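Fructose transport system repressor FruR (PDB 3O74) is a LacI-family transcriptional regulator that probably binds specific DNA sequences and takes fructose 1-phosphate as its preferred effector. Local coordinates at residues Asp182-Thr187 against Gln193-Thr198; Ala124-Arg129 against Gln171-Asp176. All blocks are in the same frame, centred on the assembly; numbering follows the deposited sequence.

Contact 1. Residues Asp182-Thr187 against Gln193-Thr198; sequences DALVTT and QGVFDT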
loop_
_atom_site.group_PDB
_atom_site.type_symbol
_atom_site.label_atom_id
_atom_site.label_comp_id
_atom_site.label_asym_id
_atom_site.label_seq_id
_atom_site.Cartn_x
_atom_site.Cartn_y
_atom_site.Cartn_z
ATOM N N ASP B 182 14.694 23.864 -12.901
ATOM C CA ASP B 182 13.436 24.581 -13.043
ATOM C C ASP B 182 12.256 23.616 -13.096
ATOM O O ASP B 182 11.144 23.960 -12.698
ATOM C CB ASP B 182 13.450 25.465 -14.286
ATOM C CG ASP B 182 14.287 26.715 -14.102
ATOM O OD1 ASP B 182 14.793 26.941 -12.981
ATOM O OD2 ASP B 182 14.433 27.476 -15.081
ATOM N N ALA B 183 12.508 22.404 -13.579
ATOM C CA ALA B 183 11.451 21.413 -13.749
ATOM C C ALA B 183 11.980 20.002 -13.529
ATOM O O ALA B 183 13.144 19.711 -13.812
ATOM C CB ALA B 183 10.822 21.532 -15.136
ATOM N N LEU B 184 11.116 19.127 -13.032
ATOM C CA LEU B 184 11.527 17.770 -12.705
ATOM C C LEU B 184 10.408 16.764 -12.930
ATOM O O LEU B 184 9.266 16.979 -12.525
ATOM C CB LEU B 184 11.992 17.691 -11.251
ATOM C CG LEU B 184 12.277 16.279 -10.738
ATOM C CD1 LEU B 184 13.551 15.742 -11.360
ATOM C CD2 LEU B 184 12.374 16.257 -9.218
ATOM N N VAL B 185 10.755 15.657 -13.578
ATOM C CA VAL B 185 9.840 14.533 -13.726
ATOM C C VAL B 185 10.407 13.322 -13.000
ATOM O O VAL B 185 11.572 12.973 -13.191
ATOM C CB VAL B 185 9.628 14.167 -15.205
ATOM C CG1 VAL B 185 8.830 12.873 -15.332
ATOM C CG2 VAL B 185 8.934 15.301 -15.938
ATOM N N THR B 186 9.592 12.696 -12.153
ATOM C CA THR B 186 9.962 11.422 -11.547
ATOM C C THR B 186 9.132 10.316 -12.187
ATOM O O THR B 186 7.935 10.485 -12.429
ATOM C CB THR B 186 9.739 11.417 -10.024
ATOM O OG1 THR B 186 8.386 11.792 -9.741
ATOM C CG2 THR B 186 10.675 12.398 -9.339
ATOM N N THR B 187 9.768 9.184 -12.461
ATOM C CA THR B 187 9.100 8.088 -13.155
ATOM C C THR B 187 8.267 7.227 -12.210
ATOM O O THR B 187 7.635 6.261 -12.637
ATOM C CB THR B 187 10.103 7.200 -13.892
ATOM O OG1 THR B 187 10.967 6.561 -12.943
ATOM C CG2 THR B 187 10.926 8.040 -14.884
ATOM N N GLN B 193 8.879 10.750 -3.425
ATOM C CA GLN B 193 8.911 10.822 -1.968
ATOM C C GLN B 193 10.307 11.154 -1.466
ATOM O O GLN B 193 10.471 11.914 -0.510
ATOM C CB GLN B 193 8.454 9.502 -1.355
ATOM C CG GLN B 193 6.995 9.182 -1.570
ATOM C CD GLN B 193 6.579 7.932 -0.825
ATOM O OE1 GLN B 193 6.680 7.866 0.398
ATOM N NE2 GLN B 193 6.118 6.932 -1.559
ATOM N N GLY B 194 11.312 10.568 -2.111
ATOM C CA GLY B 194 12.693 10.844 -1.765
ATOM C C GLY B 194 13.047 12.272 -2.128
ATOM O O GLY B 194 13.773 12.951 -1.400
ATOM N N VAL B 195 12.526 12.725 -3.264
ATOM C CA VAL B 195 12.710 14.103 -3.691
ATOM C C VAL B 195 12.183 15.050 -2.613
ATOM O O VAL B 195 12.840 16.026 -2.263
ATOM C CB VAL B 195 11.997 14.378 -5.028
ATOM C CG1 VAL B 195 11.858 15.872 -5.259
ATOM C CG2 VAL B 195 12.744 13.710 -6.187
ATOM N N PHE B 196 11.001 14.753 -2.083
ATOM C CA PHE B 196 10.416 15.580 -1.035
ATOM C C PHE B 196 11.288 15.608 0.213
ATOM O O PHE B 196 11.360 16.623 0.904
ATOM C CB PHE B 196 9.009 15.094 -0.670
ATOM C CG PHE B 196 7.972 15.381 -1.719
ATOM C CD1 PHE B 196 8.156 16.410 -2.632
ATOM C CD2 PHE B 196 6.809 14.631 -1.790
ATOM C CE1 PHE B 196 7.203 16.684 -3.604
ATOM C CE2 PHE B 196 5.848 14.901 -2.759
ATOM C CZ PHE B 196 6.047 15.930 -3.666
ATOM N N ASP B 197 11.940 14.489 0.514
ATOM C CA ASP B 197 12.841 14.436 1.663
ATOM C C ASP B 197 13.995 15.403 1.470
ATOM O O ASP B 197 14.386 16.127 2.393
ATOM C CB ASP B 197 13.392 13.027 1.862
ATOM C CG ASP B 197 12.362 12.072 2.417
ATOM O OD1 ASP B 197 11.471 12.524 3.168
ATOM O OD2 ASP B 197 12.443 10.866 2.100
ATOM N N THR B 198 14.541 15.409 0.261
ATOM C CA THR B 198 15.664 16.277 -0.052
ATOM C C THR B 198 15.234 17.735 0.028
ATOM O O THR B 198 15.920 18.559 0.627
ATOM C CB THR B 198 16.242 15.966 -1.444
ATOM O OG1 THR B 198 16.746 14.625 -1.454
ATOM C CG2 THR B 198 17.367 16.925 -1.779
#
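V195 carries the helix side of this small apolar contact, and L184 and T186 meet it from strand 183-186. L184 and V195 meet tip to tip: the CD2 methyl of L184 lies 4.0 Å from CG1 of V195 and touches CG2 as closely. The second strand residue adds one more methyl, with CG2 of T186 4.0 Å from CG2 of V195. That V195 methyl is therefore shared by both strand residues, whereas CG1 serves L184. L184 extends from the strand with its CG anti to the backbone N (chi1 172°), which carries the branched end across to the helix. At T186 a chi1 of 54° sets CG2 anti to the carbonyl carbon, which puts the methyl against V195 while OG1 points to T213. All three residues are buried, yet the surface they hide from one another is modest, 89 Å² in total, and the nearest CA atoms, of T186 and V195, stand 8.7 Å apart.

No hydrogen bond spans the two segments; the polar groups have partners outside them. OG1 of T186 is hydrogen-bonded to OG1 of T213 on the adjoining strand 210-214, which satisfies a buried hydroxyl. On the helix, D197 forms a salt bridge with R163 of helix 163-177. The helix also borders the second subunit: the carbonyl O of Q193 accepts a hydrogen bond from Q218 of the second subunit, and F196 packs on the same residue.

Strand 183-186, helix 189-201 and strand 210-214 form a beta-alpha-beta unit, and leucine, threonine and valine packed between its first strand and its helix belong to the layered core of the periplasmic-binding-protein type I fold used by LacI-family regulators.

Contact 2. Residues Ala124-Arg129 against Gln171-Asp176; sequences ALIGAR and QQLIDD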
loop_
_atom_site.group_PDB
_atom_site.type_symbol
_atom_site.label_atom_id
_atom_site.label_comp_id
_atom_site.label_asym_id
_atom_site.label_seq_id
_atom_site.Cartn_x
_atom_site.Cartn_y
_atom_site.Cartn_z
ATOM N N ALA B 124 14.962 17.949 -15.503
ATOM C CA ALA B 124 15.612 16.693 -15.174
ATOM C C ALA B 124 14.619 15.545 -15.111
ATOM O O ALA B 124 13.427 15.742 -14.878
ATOM C CB ALA B 124 16.366 16.812 -13.861
ATOM N N LEU B 125 15.136 14.344 -15.338
ATOM C CA LEU B 125 14.373 13.125 -15.165
ATOM C C LEU B 125 15.025 12.308 -14.059
ATOM O O LEU B 125 16.233 12.068 -14.080
ATOM C CB LEU B 125 14.361 12.313 -16.457
ATOM C CG LEU B 125 13.755 10.920 -16.315
ATOM C CD1 LEU B 125 12.237 10.985 -16.410
ATOM C CD2 LEU B 125 14.327 9.991 -17.378
ATOM N N ILE B 126 14.226 11.899 -13.084
ATOM C CA ILE B 126 14.706 11.010 -12.044
ATOM C C ILE B 126 13.956 9.689 -12.154
ATOM O O ILE B 126 12.731 9.648 -12.060
ATOM C CB ILE B 126 14.520 11.622 -10.651
ATOM C CG1 ILE B 126 15.611 12.665 -10.381
ATOM C CG2 ILE B 126 14.549 10.538 -9.572
ATOM C CD1 ILE B 126 15.479 13.369 -9.034
ATOM N N GLY B 127 14.706 8.614 -12.358
ATOM C CA GLY B 127 14.129 7.301 -12.546
ATOM C C GLY B 127 14.994 6.243 -11.895
ATOM O O GLY B 127 15.911 6.565 -11.151
ATOM N N ALA B 128 14.705 4.981 -12.182
ATOM C CA ALA B 128 15.417 3.869 -11.565
ATOM C C ALA B 128 15.242 2.621 -12.412
ATOM O O ALA B 128 14.319 2.543 -13.221
ATOM C CB ALA B 128 14.909 3.625 -10.146
ATOM N N ARG B 129 16.133 1.653 -12.227
ATOM C CA ARG B 129 16.080 0.409 -12.988
ATOM C C ARG B 129 16.000 0.688 -14.480
ATOM O O ARG B 129 15.049 0.271 -15.135
ATOM C CB ARG B 129 14.869 -0.419 -12.559
ATOM C CG ARG B 129 14.867 -0.786 -11.090
ATOM C CD ARG B 129 16.170 -1.464 -10.721
ATOM N NE ARG B 129 15.953 -2.634 -9.877
ATOM C CZ ARG B 129 15.470 -3.789 -10.321
ATOM N NH1 ARG B 129 15.143 -3.925 -11.599
ATOM N NH2 ARG B 129 15.306 -4.806 -9.489
ATOM N N GLN B 171 19.706 14.713 -4.475
ATOM C CA GLN B 171 20.913 15.334 -3.931
ATOM C C GLN B 171 21.980 15.454 -5.006
ATOM O O GLN B 171 22.545 16.526 -5.220
ATOM C CB GLN B 171 21.467 14.517 -2.763
ATOM C CG GLN B 171 20.942 14.921 -1.406
ATOM C CD GLN B 171 21.369 16.320 -1.003
ATOM O OE1 GLN B 171 22.287 16.902 -1.583
ATOM N NE2 GLN B 171 20.699 16.865 0.003
ATOM N N GLN B 172 22.248 14.339 -5.677
ATOM C CA GLN B 172 23.255 14.288 -6.729
ATOM C C GLN B 172 22.929 15.304 -7.817
ATOM O O GLN B 172 23.819 15.959 -8.354
ATOM C CB GLN B 172 23.322 12.872 -7.308
ATOM C CG GLN B 172 24.340 12.665 -8.416
ATOM C CD GLN B 172 24.361 11.228 -8.915
ATOM O OE1 GLN B 172 24.696 10.962 -10.071
ATOM N NE2 GLN B 172 23.995 10.293 -8.043
ATOM N N LEU B 173 21.645 15.437 -8.127
ATOM C CA LEU B 173 21.180 16.401 -9.119
ATOM C C LEU B 173 21.448 17.832 -8.669
ATOM O O LEU B 173 22.030 18.633 -9.405
ATOM C CB LEU B 173 19.683 16.215 -9.372
ATOM C CG LEU B 173 19.041 17.203 -10.347
ATOM C CD1 LEU B 173 19.738 17.138 -11.699
ATOM C CD2 LEU B 173 17.551 16.931 -10.494
ATOM N N ILE B 174 21.012 18.153 -7.456
ATOM C CA ILE B 174 21.219 19.484 -6.895
ATOM C C ILE B 174 22.703 19.817 -6.820
ATOM O O ILE B 174 23.121 20.917 -7.185
ATOM C CB ILE B 174 20.591 19.593 -5.490
ATOM C CG1 ILE B 174 19.067 19.595 -5.598
ATOM C CG2 ILE B 174 21.081 20.851 -4.768
ATOM C CD1 ILE B 174 18.360 19.408 -4.268
ATOM N N ASP B 175 23.497 18.861 -6.351
ATOM C CA ASP B 175 24.940 19.051 -6.256
ATOM C C ASP B 175 25.562 19.280 -7.633
ATOM O O ASP B 175 26.572 19.973 -7.750
ATOM C CB ASP B 175 25.604 17.856 -5.559
ATOM C CG ASP B 175 25.233 17.755 -4.085
ATOM O OD1 ASP B 175 24.469 18.614 -3.597
ATOM O OD2 ASP B 175 25.707 16.812 -3.413
ATOM N N ASP B 176 24.952 18.710 -8.670
ATOM C CA ASP B 176 25.491 18.808 -10.029
ATOM C C ASP B 176 25.065 20.069 -10.789
ATOM O O ASP B 176 25.788 20.538 -11.668
ATOM C CB ASP B 176 25.150 17.551 -10.839
ATOM C CG ASP B 176 25.938 16.332 -10.387
ATOM O OD1 ASP B 176 26.812 16.479 -9.509
ATOM O OD2 ASP B 176 25.686 15.227 -10.910
#
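Helix 163-177 is the connection of a beta-alpha-beta crossover from strand 152-158 to strand 183-186, and it passes over the strand lying between them in the sheet, 122-128; L173 of the helix on A124 and I126 of that strand makes the contact. The two methyls of L173 pack on the single side-chain carbon of A124, with CD2 3.6 Å and CD1 4.0 Å from CB of A124. A124 and L173 are also the pair whose CA atoms lie nearest, at 8.2 Å. L173 reaches this place by an extended first step, its CG anti to the backbone N (chi1 177°). I126 approaches more loosely from two residues further along the strand: its CD1 is 4.4 Å from CD2 of L173. The chain of I126 is stretched at the second torsion (chi2 178°), which brings CD1 to CD2 of L173.

Hydrocarbon packing is all that crosses between the segments, burying 110 Å² with all three residues inside the protein. L125, between the two strand partners, points away from the helix and packs on V185 and T187. On the helix segment Q172, D175 and D176 are exposed, and D176 OD2 is hydrogen-bonded to the hydroxyl of Y156.

Strand 122-128 is flanked on both sides in the sheet, its backbone hydrogen-bonded to A183 and V185 of strand 183-186 and to R154 and Y156 of strand 152-158. L173 also touches R154 and Y156, so the helix bridges two strands, while I126 reaches the neighbouring helix 189-201.

In the fold
The two contacts cover one face of the same sheet, where strands 183-186 and 122-128 run side by side and parallel; their centres are about 8 Å apart. The backbone joins them: the N of V185 lies 3.0 Å from the O of A124, and the N of I126 lies 2.9 Å from the O of V185, both probable hydrogen bonds. The side chains join as well: CD1 of I126 is 4.0 Å from CG2 of V195 and 3.8 Å from CD1 of L184. Helix 163-177 leads into strand 183-186, so the contacts follow one another in the sequence. In relatives the effector binds in the cleft between the two lobes; these contacts form core packing within one lobe.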